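Long-range contacts in monosaccharide ABC transporter substrate-binding protein, CUT2 family (Bradyrhizobium sp., PDB 4YHS), which probably binds a monosaccharide or related small solute in the periplasm and delivers it to an ABC-type importer of the CUT2 family: residues A[66-71]-A[91-96]; A[72-77]-A[349-354]; A[80-85]-A[302-307]; A[100-105]-A[123-128]. All blocks are in the same frame, centred on the assembly; numbering follows the deposited sequence.

Contact 1: A[66-71]-A[91-96]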
loop_
_atom_site.group_PDB
_atom_site.type_symbol
_atom_site.label_atom_id
_atom_site.label_comp_id
_atom_site.label_asym_id
_atom_site.label_seq_id
_atom_site.Cartn_x
_atom_site.Cartn_y
_atom_site.Cartn_z
ATOM N N PRO A 66 1.283 13.521 -0.858
ATOM C CA PRO A 66 2.334 13.799 -1.846
ATOM C C PRO A 66 1.776 14.326 -3.173
ATOM O O PRO A 66 2.431 15.134 -3.851
ATOM C CB PRO A 66 2.998 12.433 -2.037
ATOM C CG PRO A 66 1.928 11.445 -1.684
ATOM C CD PRO A 66 1.135 12.086 -0.589
ATOM N N HIS A 67 0.569 13.878 -3.515
ATOM C CA HIS A 67 -0.080 14.170 -4.793
ATOM C C HIS A 67 -1.457 13.499 -4.775
ATOM O O HIS A 67 -1.803 12.801 -3.815
ATOM C CB HIS A 67 0.761 13.677 -5.972
ATOM C CG HIS A 67 0.921 12.183 -6.043
ATOM N ND1 HIS A 67 -0.104 11.332 -6.397
ATOM C CD2 HIS A 67 2.001 11.396 -5.809
ATOM C CE1 HIS A 67 0.335 10.082 -6.381
ATOM N NE2 HIS A 67 1.612 10.096 -6.035
HETATM N N MSE A 68 -2.217 13.675 -5.847
HETATM C CA MSE A 68 -3.516 13.007 -6.027
HETATM C C MSE A 68 -3.597 12.541 -7.461
HETATM O O MSE A 68 -4.608 12.736 -8.150
HETATM C CB MSE A 68 -4.681 13.962 -5.701
HETATM C CG MSE A 68 -6.028 13.308 -5.613
HETATM SE SE MSE A 68 -6.101 12.323 -3.922
HETATM C CE MSE A 68 -6.226 13.823 -2.674
ATOM N N LYS A 69 -2.510 11.943 -7.917
ATOM C CA LYS A 69 -2.337 11.597 -9.334
ATOM C C LYS A 69 -2.729 10.183 -9.720
ATOM O O LYS A 69 -2.874 9.892 -10.911
ATOM C CB LYS A 69 -0.874 11.815 -9.746
ATOM C CG LYS A 69 -0.520 13.277 -9.783
ATOM C CD LYS A 69 0.995 13.538 -9.706
ATOM C CE LYS A 69 1.624 13.358 -11.029
ATOM N NZ LYS A 69 3.119 13.315 -10.931
ATOM N N ASP A 70 -2.904 9.294 -8.747
ATOM C CA ASP A 70 -3.227 7.911 -9.094
ATOM C C ASP A 70 -4.315 7.340 -8.207
ATOM O O ASP A 70 -4.772 7.985 -7.270
ATOM C CB ASP A 70 -1.966 7.010 -9.038
ATOM C CG ASP A 70 -1.286 6.969 -7.665
ATOM O OD1 ASP A 70 -1.888 7.370 -6.646
ATOM O OD2 ASP A 70 -0.120 6.486 -7.590
ATOM N N ALA A 71 -4.714 6.106 -8.515
ATOM C CA ALA A 71 -5.828 5.471 -7.824
ATOM C C ALA A 71 -5.448 5.170 -6.378
ATOM O O ALA A 71 -6.294 5.183 -5.485
ATOM C CB ALA A 71 -6.239 4.210 -8.534
HETATM N N MSE A 91 -11.736 17.437 8.276
HETATM C CA MSE A 91 -10.508 17.210 7.535
HETATM C C MSE A 91 -10.254 18.393 6.612
HETATM O O MSE A 91 -11.179 18.913 6.010
HETATM C CB MSE A 91 -10.603 15.912 6.716
HETATM C CG MSE A 91 -9.597 15.852 5.537
HETATM SE SE MSE A 91 -9.981 14.419 4.341
HETATM C CE MSE A 91 -11.337 15.394 3.330
ATOM N N ASN A 92 -8.999 18.818 6.524
ATOM C CA ASN A 92 -8.568 19.811 5.535
ATOM C C ASN A 92 -7.402 19.147 4.817
ATOM O O ASN A 92 -6.327 18.994 5.401
ATOM C CB ASN A 92 -8.182 21.138 6.216
ATOM C CG ASN A 92 -7.164 21.942 5.431
ATOM O OD1 ASN A 92 -7.311 22.161 4.227
ATOM N ND2 ASN A 92 -6.120 22.402 6.121
ATOM N N LEU A 93 -7.626 18.663 3.590
ATOM C CA LEU A 93 -6.582 17.914 2.895
ATOM C C LEU A 93 -5.950 18.782 1.824
ATOM O O LEU A 93 -6.662 19.495 1.107
ATOM C CB LEU A 93 -7.132 16.640 2.261
ATOM C CG LEU A 93 -6.103 15.669 1.645
ATOM C CD1 LEU A 93 -6.578 14.238 1.805
ATOM C CD2 LEU A 93 -5.859 15.971 0.152
ATOM N N VAL A 94 -4.618 18.759 1.787
ATOM C CA VAL A 94 -3.810 19.448 0.794
ATOM C C VAL A 94 -2.875 18.417 0.134
ATOM O O VAL A 94 -2.530 17.396 0.745
ATOM C CB VAL A 94 -3.012 20.623 1.433
ATOM C CG1 VAL A 94 -4.001 21.667 1.966
ATOM C CG2 VAL A 94 -2.091 20.131 2.550
ATOM N N GLU A 95 -2.533 18.630 -1.140
ATOM C CA GLU A 95 -1.621 17.719 -1.853
ATOM C C GLU A 95 -0.592 18.532 -2.653
ATOM O O GLU A 95 -0.918 19.582 -3.235
ATOM C CB GLU A 95 -2.402 16.765 -2.751
ATOM C CG GLU A 95 -3.231 17.448 -3.803
ATOM C CD GLU A 95 -2.490 17.699 -5.077
ATOM O OE1 GLU A 95 -3.028 18.488 -5.857
ATOM O OE2 GLU A 95 -1.387 17.113 -5.314
ATOM N N ALA A 96 0.650 18.038 -2.676
ATOM C CA ALA A 96 1.777 18.865 -3.114
ATOM C C ALA A 96 2.028 18.796 -4.611
ATOM O O ALA A 96 2.855 19.538 -5.127
ATOM C CB ALA A 96 3.034 18.479 -2.376
HETATM O O HOH W 1 -1.379 15.702 -7.641
#
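Pro66 and His67 lie across the end of strand 90-95, the two chains running 109° apart, with the CA of His67 4.9 Å from the CA of Glu95 and the CA of Pro66 facing that of Ala96. The Glu95 side chain lies against His67: OE2 comes to 3.3 Å from the CA of His67, and CB rests on the backbone of the same residue. Its chain is folded back at chi2 (89°), which turns the carboxylate toward the start of the loop. There a water accepts a hydrogen bond from Met68 N at 2.8 Å and donates one to Glu95 OE2 at 2.7 Å, bridging loop and strand. The loop follows strand 60-65, which pairs in parallel with 90-95, and leads into helix 71-87, so the contact sits within a right-handed beta-alpha-beta unit of the periplasmic binding protein fold. The CB of His67 leaves the backbone away from the strand; ND1 accepts from the N of Lys69 at 2.9 Å, Trp73 meets the ring edge-to-face, and a bound Bis-Tris molecule is near. Two residues before Glu95, Leu93 CD2 is met at 3.6 Å by CE of Met68, a selenomethionine bent at chi2 and chi3.

Contact 2: A[72-77]-A[349-354]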
loop_
_atom_site.group_PDB
_atom_site.type_symbol
_atom_site.label_atom_id
_atom_site.label_comp_id
_atom_site.label_asym_id
_atom_site.label_seq_id
_atom_site.Cartn_x
_atom_site.Cartn_y
_atom_site.Cartn_z
ATOM N N TYR A 72 -4.172 4.857 -6.173
ATOM C CA TYR A 72 -3.685 4.517 -4.856
ATOM C C TYR A 72 -3.964 5.664 -3.881
ATOM O O TYR A 72 -4.608 5.462 -2.856
ATOM C CB TYR A 72 -2.182 4.200 -4.882
ATOM C CG TYR A 72 -1.700 3.670 -3.540
ATOM C CD1 TYR A 72 -1.309 4.531 -2.511
ATOM C CD2 TYR A 72 -1.652 2.301 -3.304
ATOM C CE1 TYR A 72 -0.900 4.035 -1.273
ATOM C CE2 TYR A 72 -1.217 1.796 -2.086
ATOM C CZ TYR A 72 -0.833 2.673 -1.077
ATOM O OH TYR A 72 -0.416 2.190 0.148
ATOM N N TRP A 73 -3.492 6.867 -4.185
ATOM C CA TRP A 73 -3.711 7.993 -3.278
ATOM C C TRP A 73 -5.165 8.459 -3.293
ATOM O O TRP A 73 -5.653 8.975 -2.286
ATOM C CB TRP A 73 -2.696 9.126 -3.585
ATOM C CG TRP A 73 -1.364 8.651 -3.073
ATOM C CD1 TRP A 73 -0.391 7.984 -3.771
ATOM C CD2 TRP A 73 -0.896 8.717 -1.717
ATOM N NE1 TRP A 73 0.651 7.658 -2.938
ATOM C CE2 TRP A 73 0.367 8.106 -1.675
ATOM C CE3 TRP A 73 -1.425 9.242 -0.539
ATOM C CZ2 TRP A 73 1.108 7.998 -0.498
ATOM C CZ3 TRP A 73 -0.663 9.135 0.646
ATOM C CH2 TRP A 73 0.573 8.535 0.642
ATOM N N LEU A 74 -5.898 8.221 -4.383
ATOM C CA LEU A 74 -7.340 8.431 -4.339
ATOM C C LEU A 74 -7.985 7.498 -3.310
ATOM O O LEU A 74 -8.893 7.880 -2.585
ATOM C CB LEU A 74 -7.941 8.224 -5.732
ATOM C CG LEU A 74 -9.385 8.647 -5.975
ATOM C CD1 LEU A 74 -9.535 10.159 -5.799
ATOM C CD2 LEU A 74 -9.827 8.208 -7.392
ATOM N N GLY A 75 -7.527 6.257 -3.249
ATOM C CA GLY A 75 -7.980 5.337 -2.217
ATOM C C GLY A 75 -7.674 5.800 -0.797
ATOM O O GLY A 75 -8.525 5.738 0.099
ATOM N N VAL A 76 -6.458 6.298 -0.573
ATOM C CA VAL A 76 -6.135 6.826 0.737
ATOM C C VAL A 76 -7.047 8.034 1.060
ATOM O O VAL A 76 -7.535 8.156 2.191
ATOM C CB VAL A 76 -4.663 7.246 0.838
ATOM C CG1 VAL A 76 -4.346 7.617 2.250
ATOM C CG2 VAL A 76 -3.751 6.141 0.369
ATOM N N ASP A 77 -7.271 8.904 0.070
ATOM C CA ASP A 77 -8.159 10.069 0.217
ATOM C C ASP A 77 -9.556 9.626 0.675
ATOM O O ASP A 77 -10.153 10.203 1.582
ATOM C CB ASP A 77 -8.258 10.841 -1.093
ATOM C CG ASP A 77 -9.203 12.018 -1.007
ATOM O OD1 ASP A 77 -8.962 12.937 -0.193
ATOM O OD2 ASP A 77 -10.164 12.034 -1.769
ATOM N N PHE A 349 -15.041 7.702 -8.157
ATOM C CA PHE A 349 -14.863 8.568 -6.992
ATOM C C PHE A 349 -13.977 9.746 -7.363
ATOM O O PHE A 349 -12.928 9.581 -7.996
ATOM C CB PHE A 349 -14.261 7.789 -5.818
ATOM C CG PHE A 349 -13.917 8.647 -4.610
ATOM C CD1 PHE A 349 -14.916 9.192 -3.802
ATOM C CD2 PHE A 349 -12.602 8.921 -4.301
ATOM C CE1 PHE A 349 -14.574 9.971 -2.688
ATOM C CE2 PHE A 349 -12.275 9.698 -3.178
ATOM C CZ PHE A 349 -13.267 10.206 -2.398
ATOM N N LYS A 350 -14.453 10.927 -7.001
ATOM C CA LYS A 350 -13.731 12.168 -7.184
ATOM C C LYS A 350 -13.076 12.578 -5.859
ATOM O O LYS A 350 -13.693 12.470 -4.801
ATOM C CB LYS A 350 -14.690 13.248 -7.682
ATOM C CG LYS A 350 -15.185 12.989 -9.113
ATOM C CD LYS A 350 -16.116 14.089 -9.611
ATOM C CE LYS A 350 -16.439 13.941 -11.101
ATOM N NZ LYS A 350 -17.392 14.995 -11.606
ATOM N N PRO A 351 -11.822 13.055 -5.920
ATOM C CA PRO A 351 -11.141 13.391 -4.668
ATOM C C PRO A 351 -11.849 14.430 -3.830
ATOM O O PRO A 351 -12.472 15.343 -4.375
ATOM C CB PRO A 351 -9.779 13.912 -5.130
ATOM C CG PRO A 351 -9.928 14.218 -6.542
ATOM C CD PRO A 351 -10.974 13.320 -7.094
ATOM N N VAL A 352 -11.740 14.259 -2.519
ATOM C CA VAL A 352 -12.363 15.114 -1.517
ATOM C C VAL A 352 -11.299 15.837 -0.681
ATOM O O VAL A 352 -10.348 15.207 -0.199
ATOM C CB VAL A 352 -13.288 14.255 -0.581
ATOM C CG1 VAL A 352 -13.899 15.112 0.516
ATOM C CG2 VAL A 352 -14.386 13.608 -1.410
ATOM N N PHE A 353 -11.452 17.146 -0.498
ATOM C CA PHE A 353 -10.447 17.925 0.233
ATOM C C PHE A 353 -10.935 18.519 1.532
ATOM O O PHE A 353 -10.134 19.030 2.312
ATOM C CB PHE A 353 -9.915 19.038 -0.661
ATOM C CG PHE A 353 -9.246 18.506 -1.877
ATOM C CD1 PHE A 353 -7.924 18.105 -1.830
ATOM C CD2 PHE A 353 -9.964 18.303 -3.054
ATOM C CE1 PHE A 353 -7.302 17.541 -2.943
ATOM C CE2 PHE A 353 -9.346 17.730 -4.168
ATOM C CZ PHE A 353 -8.003 17.352 -4.105
ATOM N N ASN A 354 -12.249 18.470 1.747
ATOM C CA ASN A 354 -12.878 19.044 2.945
ATOM C C ASN A 354 -14.124 18.262 3.322
ATOM O O ASN A 354 -14.705 18.508 4.380
ATOM C CB ASN A 354 -13.272 20.513 2.736
ATOM C CG ASN A 354 -12.077 21.433 2.566
ATOM O OD1 ASN A 354 -11.472 21.883 3.549
ATOM N ND2 ASN A 354 -11.748 21.749 1.313
ATOM O OXT ASN A 354 -14.581 17.398 2.569
#
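Asp77 and Leu74, one turn apart on helix 71-87, receive the last residues of the chain. The tight part is built on both. The buried Asp77 carboxylate faces the backbone of Val352: Val352 N donates a hydrogen bond to Asp77 OD2 at 2.8 Å, almost straight (175°) and on the lone pair at the side of the other oxygen. Asp77 OD1 lies 2.7 Å from the Val352 carbonyl O. OD2 also stands 3.4 Å from Phe349 CE2, at the edge of the ring and near its plane. With CG anti to the backbone N (chi1 178°), the carboxylate comes to lie beside the Val352 backbone. Leu74 packs as closely, crossing Phe349 at a slant with CD1 3.6 Å from ring atom CD2, while its CG lies in the ring plane at the edge. Leu74 CD2 comes to 3.4 Å from Phe349 O. Helix 71-87 is the first helix of the mixed-sheet domain of this periplasmic binding protein, and the tail passes over it to reach strand 90-95, where Phe353 and Leu93 share a backbone hydrogen bond. With an alanine in place of Asp77, the Val352 amide is likely to lose its acceptor, weakening the hold on the tail at that point. The loose, solvent side belongs to Pro351 and Lys350. Pro351 is exposed, though its CD still touches Leu74 CD1 at 3.7 Å, and the CB of exposed Lys350 points away from the helix. Tyr78 meets the Phe349 ring edge-to-face.

Contact 3: A[80-85]-A[302-307]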
loop_
_atom_site.group_PDB
_atom_site.type_symbol
_atom_site.label_atom_id
_atom_site.label_comp_id
_atom_site.label_asym_id
_atom_site.label_seq_id
_atom_site.Cartn_x
_atom_site.Cartn_y
_atom_site.Cartn_z
ATOM N N VAL A 80 -9.506 8.556 4.357
ATOM C CA VAL A 80 -9.396 9.692 5.286
ATOM C C VAL A 80 -10.702 10.488 5.314
ATOM O O VAL A 80 -11.155 10.871 6.405
ATOM C CB VAL A 80 -8.192 10.605 4.927
ATOM C CG1 VAL A 80 -8.151 11.804 5.842
ATOM C CG2 VAL A 80 -6.898 9.841 5.095
ATOM N N ALA A 81 -11.318 10.709 4.149
ATOM C CA ALA A 81 -12.531 11.543 4.075
ATOM C C ALA A 81 -13.696 10.821 4.726
ATOM O O ALA A 81 -14.487 11.424 5.452
ATOM C CB ALA A 81 -12.896 11.899 2.650
ATOM N N GLU A 82 -13.804 9.525 4.446
ATOM C CA GLU A 82 -14.943 8.774 4.943
ATOM C C GLU A 82 -14.799 8.535 6.455
ATOM O O GLU A 82 -15.784 8.622 7.199
ATOM C CB GLU A 82 -15.082 7.450 4.180
ATOM C CG GLU A 82 -15.561 7.587 2.756
ATOM C CD GLU A 82 -17.008 8.068 2.694
ATOM O OE1 GLU A 82 -17.879 7.451 3.345
ATOM O OE2 GLU A 82 -17.252 9.088 2.037
ATOM N N GLU A 83 -13.581 8.310 6.940
ATOM C CA GLU A 83 -13.418 8.084 8.378
ATOM C C GLU A 83 -13.609 9.411 9.127
ATOM O O GLU A 83 -14.211 9.439 10.191
ATOM C CB GLU A 83 -12.067 7.445 8.694
ATOM C CG GLU A 83 -11.938 6.968 10.167
ATOM C CD GLU A 83 -12.803 5.754 10.459
ATOM O OE1 GLU A 83 -13.640 5.348 9.613
ATOM O OE2 GLU A 83 -12.636 5.192 11.541
ATOM N N SER A 84 -13.137 10.516 8.565
ATOM C CA SER A 84 -13.398 11.813 9.202
ATOM C C SER A 84 -14.912 12.098 9.306
ATOM O O SER A 84 -15.398 12.537 10.350
ATOM C CB SER A 84 -12.670 12.922 8.441
ATOM O OG SER A 84 -11.251 12.745 8.498
ATOM N N LYS A 85 -15.663 11.844 8.231
ATOM C CA LYS A 85 -17.117 11.960 8.271
ATOM C C LYS A 85 -17.745 11.044 9.334
ATOM O O LYS A 85 -18.604 11.485 10.100
ATOM C CB LYS A 85 -17.723 11.627 6.909
ATOM C CG LYS A 85 -18.245 12.824 6.126
ATOM C CD LYS A 85 -19.149 12.383 4.956
ATOM C CE LYS A 85 -18.378 11.515 3.954
ATOM N NZ LYS A 85 -19.169 11.127 2.739
ATOM N N GLN A 302 -5.604 2.127 5.697
ATOM C CA GLN A 302 -4.474 2.902 6.205
ATOM C C GLN A 302 -4.888 4.354 6.432
ATOM O O GLN A 302 -4.575 4.924 7.485
ATOM C CB GLN A 302 -3.287 2.813 5.261
ATOM C CG GLN A 302 -2.646 1.435 5.290
ATOM C CD GLN A 302 -1.540 1.293 4.280
ATOM O OE1 GLN A 302 -0.608 2.103 4.245
ATOM N NE2 GLN A 302 -1.641 0.273 3.424
ATOM N N GLY A 303 -5.629 4.931 5.492
ATOM C CA GLY A 303 -6.184 6.259 5.668
ATOM C C GLY A 303 -7.135 6.365 6.853
ATOM O O GLY A 303 -6.988 7.269 7.695
ATOM N N ARG A 304 -8.107 5.468 6.935
ATOM C CA ARG A 304 -9.031 5.462 8.089
ATOM C C ARG A 304 -8.318 5.339 9.455
ATOM O O ARG A 304 -8.680 6.027 10.392
ATOM C CB ARG A 304 -10.037 4.306 7.983
ATOM C CG ARG A 304 -10.945 4.291 6.756
ATOM C CD ARG A 304 -12.042 3.255 6.945
ATOM N NE ARG A 304 -13.019 3.192 5.828
ATOM C CZ ARG A 304 -14.173 3.859 5.807
ATOM N NH1 ARG A 304 -14.500 4.678 6.815
ATOM N NH2 ARG A 304 -15.034 3.704 4.787
ATOM N N ILE A 305 -7.354 4.417 9.566
ATOM C CA ILE A 305 -6.638 4.205 10.814
ATOM C C ILE A 305 -5.884 5.460 11.243
ATOM O O ILE A 305 -5.878 5.792 12.422
ATOM C CB ILE A 305 -5.663 3.001 10.709
ATOM C CG1 ILE A 305 -6.493 1.709 10.763
ATOM C CG2 ILE A 305 -4.629 2.997 11.871
ATOM C CD1 ILE A 305 -5.747 0.477 10.450
ATOM N N ALA A 306 -5.257 6.161 10.298
ATOM C CA ALA A 306 -4.551 7.408 10.620
ATOM C C ALA A 306 -5.479 8.436 11.269
ATOM O O ALA A 306 -5.111 9.103 12.223
ATOM C CB ALA A 306 -3.939 8.009 9.363
ATOM N N VAL A 307 -6.685 8.563 10.732
ATOM C CA VAL A 307 -7.654 9.481 11.297
ATOM C C VAL A 307 -8.054 9.021 12.694
ATOM O O VAL A 307 -8.060 9.828 13.638
ATOM C CB VAL A 307 -8.906 9.611 10.410
ATOM C CG1 VAL A 307 -10.040 10.397 11.120
ATOM C CG2 VAL A 307 -8.542 10.286 9.099
HETATM O O HOH W 2 -17.802 4.652 4.287
#
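Glu83 and Arg304 form the polar centre of this helix pair, with Arg304 NH1 giving a hydrogen bond to Glu83 OE1 at 3.0 Å as part of a salt bridge. The oxygen, met nearly along its C-O axis, lies at the edge of the guanidinium, whose plane stands 87° from that of the carboxylate. Next to the charges is hydrocarbon packing: Glu83 CB rests 3.8 Å from Arg304 CB, and Val80 CG1 meets Val307 CG2 at 3.6 Å. Helices 71-87 and 299-314 pack together on the mixed sheet of the periplasmic binding protein domain, Val80 and Ser84 on Met91 of strand 90-95 and Ala306 on strand 144-147. Gly303 faces Val80, their CA atoms 4.7 Å apart, which lets the segment axes approach to 7.9 Å and cross at -40°. Arg304 is extended from CG to NE, carrying its head across Glu83 toward Glu82, where a water accepts from NH2 and donates to Glu82 OE1. Lys85 NZ holds the other oxygen of Glu82 in a salt bridge at 2.9 Å. Ser84 OG, beside Val307, is turned back to Val80 O, which accepts two hydrogen bonds, from Ser84 N and OG, on opposite faces of its plane. Farther out, Arg86 pairs with Glu83 OE2 and Trp26 donates to OE1. With both oxygens occupied and two arginines at hand, the buried Glu83 is likely to remain ionised.

Contact 4: A[100-105]-A[123-128]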
loop_
_atom_site.group_PDB
_atom_site.type_symbol
_atom_site.label_atom_id
_atom_site.label_comp_id
_atom_site.label_asym_id
_atom_site.label_seq_id
_atom_site.Cartn_x
_atom_site.Cartn_y
_atom_site.Cartn_z
ATOM N N THR A 100 8.227 15.199 -6.736
ATOM C CA THR A 100 9.277 16.173 -6.927
ATOM C C THR A 100 9.107 17.391 -5.999
ATOM O O THR A 100 9.936 18.306 -5.981
ATOM C CB THR A 100 9.310 16.694 -8.392
ATOM O OG1 THR A 100 8.004 17.143 -8.768
ATOM C CG2 THR A 100 9.747 15.586 -9.341
ATOM N N GLU A 101 8.028 17.407 -5.236
ATOM C CA GLU A 101 7.570 18.647 -4.604
ATOM C C GLU A 101 7.706 18.661 -3.081
ATOM O O GLU A 101 6.813 19.148 -2.389
ATOM C CB GLU A 101 6.106 18.914 -4.984
ATOM C CG GLU A 101 5.878 19.000 -6.497
ATOM C CD GLU A 101 6.742 20.044 -7.144
ATOM O OE1 GLU A 101 6.589 21.237 -6.793
ATOM O OE2 GLU A 101 7.609 19.676 -7.969
ATOM N N LEU A 102 8.840 18.194 -2.564
ATOM C CA LEU A 102 9.067 18.218 -1.126
ATOM C C LEU A 102 8.899 19.639 -0.547
ATOM O O LEU A 102 8.285 19.806 0.488
ATOM C CB LEU A 102 10.453 17.678 -0.792
ATOM C CG LEU A 102 10.880 17.780 0.678
ATOM C CD1 LEU A 102 10.069 16.866 1.552
ATOM C CD2 LEU A 102 12.358 17.494 0.839
ATOM N N ASN A 103 9.452 20.654 -1.202
ATOM C CA ASN A 103 9.371 22.014 -0.674
ATOM C C ASN A 103 7.950 22.535 -0.583
ATOM O O ASN A 103 7.618 23.288 0.333
ATOM C CB ASN A 103 10.211 22.956 -1.518
ATOM C CG ASN A 103 11.682 22.695 -1.361
ATOM O OD1 ASN A 103 12.124 22.213 -0.317
ATOM N ND2 ASN A 103 12.455 23.000 -2.402
ATOM N N LYS A 104 7.090 22.110 -1.502
ATOM C CA LYS A 104 5.692 22.530 -1.456
ATOM C C LYS A 104 4.988 21.800 -0.306
ATOM O O LYS A 104 4.166 22.377 0.392
ATOM C CB LYS A 104 5.000 22.284 -2.790
ATOM C CG LYS A 104 3.499 22.415 -2.756
ATOM C CD LYS A 104 3.059 23.820 -2.427
ATOM C CE LYS A 104 3.074 24.712 -3.669
ATOM N NZ LYS A 104 1.903 25.639 -3.672
ATOM N N GLN A 105 5.356 20.553 -0.054
ATOM C CA GLN A 105 4.737 19.837 1.047
ATOM C C GLN A 105 5.139 20.486 2.375
ATOM O O GLN A 105 4.312 20.663 3.258
ATOM C CB GLN A 105 5.104 18.364 1.024
ATOM C CG GLN A 105 4.495 17.615 2.192
ATOM C CD GLN A 105 4.591 16.136 2.044
ATOM O OE1 GLN A 105 5.654 15.611 1.748
ATOM N NE2 GLN A 105 3.464 15.437 2.256
ATOM N N GLY A 123 1.422 11.951 4.420
ATOM C CA GLY A 123 1.975 10.997 3.481
ATOM C C GLY A 123 3.224 11.631 2.898
ATOM O O GLY A 123 3.147 12.457 1.989
ATOM N N ALA A 124 4.382 11.251 3.443
ATOM C CA ALA A 124 5.610 12.007 3.232
ATOM C C ALA A 124 6.250 11.777 1.874
ATOM O O ALA A 124 6.391 10.640 1.427
ATOM C CB ALA A 124 6.597 11.679 4.314
ATOM N N ILE A 125 6.688 12.870 1.245
ATOM C CA ILE A 125 7.373 12.756 -0.023
ATOM C C ILE A 125 8.751 12.092 0.173
ATOM O O ILE A 125 9.216 11.371 -0.694
ATOM C CB ILE A 125 7.495 14.151 -0.701
ATOM C CG1 ILE A 125 6.161 14.485 -1.389
ATOM C CG2 ILE A 125 8.648 14.192 -1.707
ATOM C CD1 ILE A 125 6.032 15.939 -1.882
ATOM N N SER A 126 9.418 12.328 1.304
ATOM C CA SER A 126 10.618 11.547 1.590
ATOM C C SER A 126 10.697 11.187 3.075
ATOM O O SER A 126 10.045 11.795 3.914
ATOM C CB SER A 126 11.888 12.288 1.129
ATOM O OG SER A 126 12.373 13.225 2.075
ATOM N N ALA A 127 11.486 10.170 3.381
ATOM C CA ALA A 127 11.596 9.670 4.749
ATOM C C ALA A 127 12.157 10.679 5.749
ATOM O O ALA A 127 11.700 10.701 6.896
ATOM C CB ALA A 127 12.458 8.403 4.769
ATOM N N ASP A 128 13.140 11.487 5.323
ATOM C CA ASP A 128 13.856 12.430 6.178
ATOM C C ASP A 128 13.524 13.901 5.918
ATOM O O ASP A 128 13.866 14.751 6.720
ATOM C CB ASP A 128 15.366 12.298 5.980
ATOM C CG ASP A 128 15.857 10.876 6.129
ATOM O OD1 ASP A 128 15.158 10.045 6.763
ATOM O OD2 ASP A 128 16.962 10.602 5.606
#
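Gln105 carries its amide out on a straight chain, CG opposite the backbone N (chi1 178°) and chi2 at 168°, while Ile125 holds CG1 beside its own N (chi1 -80°) and extends CD1 to the carbonyl of Glu101. The two chains lie alongside, pointing opposite ways. At the far end the Gln105 amide bridges two backbone groups of the loop. Its OE1 accepts from Ile125 N at 3.0 Å, in the carbonyl plane and on a lone pair; its NE2 donates to Gly123 O, also at 3.0 Å and with a nearly straight N-H, approaching from above the plane of that carbonyl. Gly123 O lies in the plane of the Gln105 amide, and Ser64 OG is a further partner of NE2, so the rotation and the O/N orientation of the amide are fixed. Strand 119-122 follows helix 102-115 and lies parallel to strand 60-65 in the mixed sheet of this periplasmic binding protein; the loop 123-128 leaves the C-terminal end of strand 119-122, facing the first turn of the helix. A leucine in place of Gln105 would probably leave the Ile125 amide and the Gly123 carbonyl without these side-chain mates and allow the loop to shift. CD1 of Ile125 also packs against Glu101 O, the carbonyl of the N-cap residue, at 3.3 Å. Its hydrocarbon neighbours are Gln105 CB, 3.9 Å from CD1, and Leu102 CB, 4.0 Å from Ile125 CG2, while Leu102 CD1 approaches Ser126 OG.

From the N terminus, contact 1 opens after strand 60-65, and contacts 2 and 3 begin within helix 71-87 before contact 1 closes on strand 90-95; it therefore crosses both. Contact 4 opens and closes next, in series with contact 1, and lies inside the long loops of contacts 2 and 3. Contact 3 closes at helix 299-314 and is nested within contact 2, which closes only at the C terminus. Helix 71-87 takes part in contacts 2 and 3, joining the C-terminal tail and helix 299-314 within the mixed-sheet domain, while contacts 1 and 4 tie neighbouring strand ends and loops, meeting where Pro66 packs on Gly123 and Ile125.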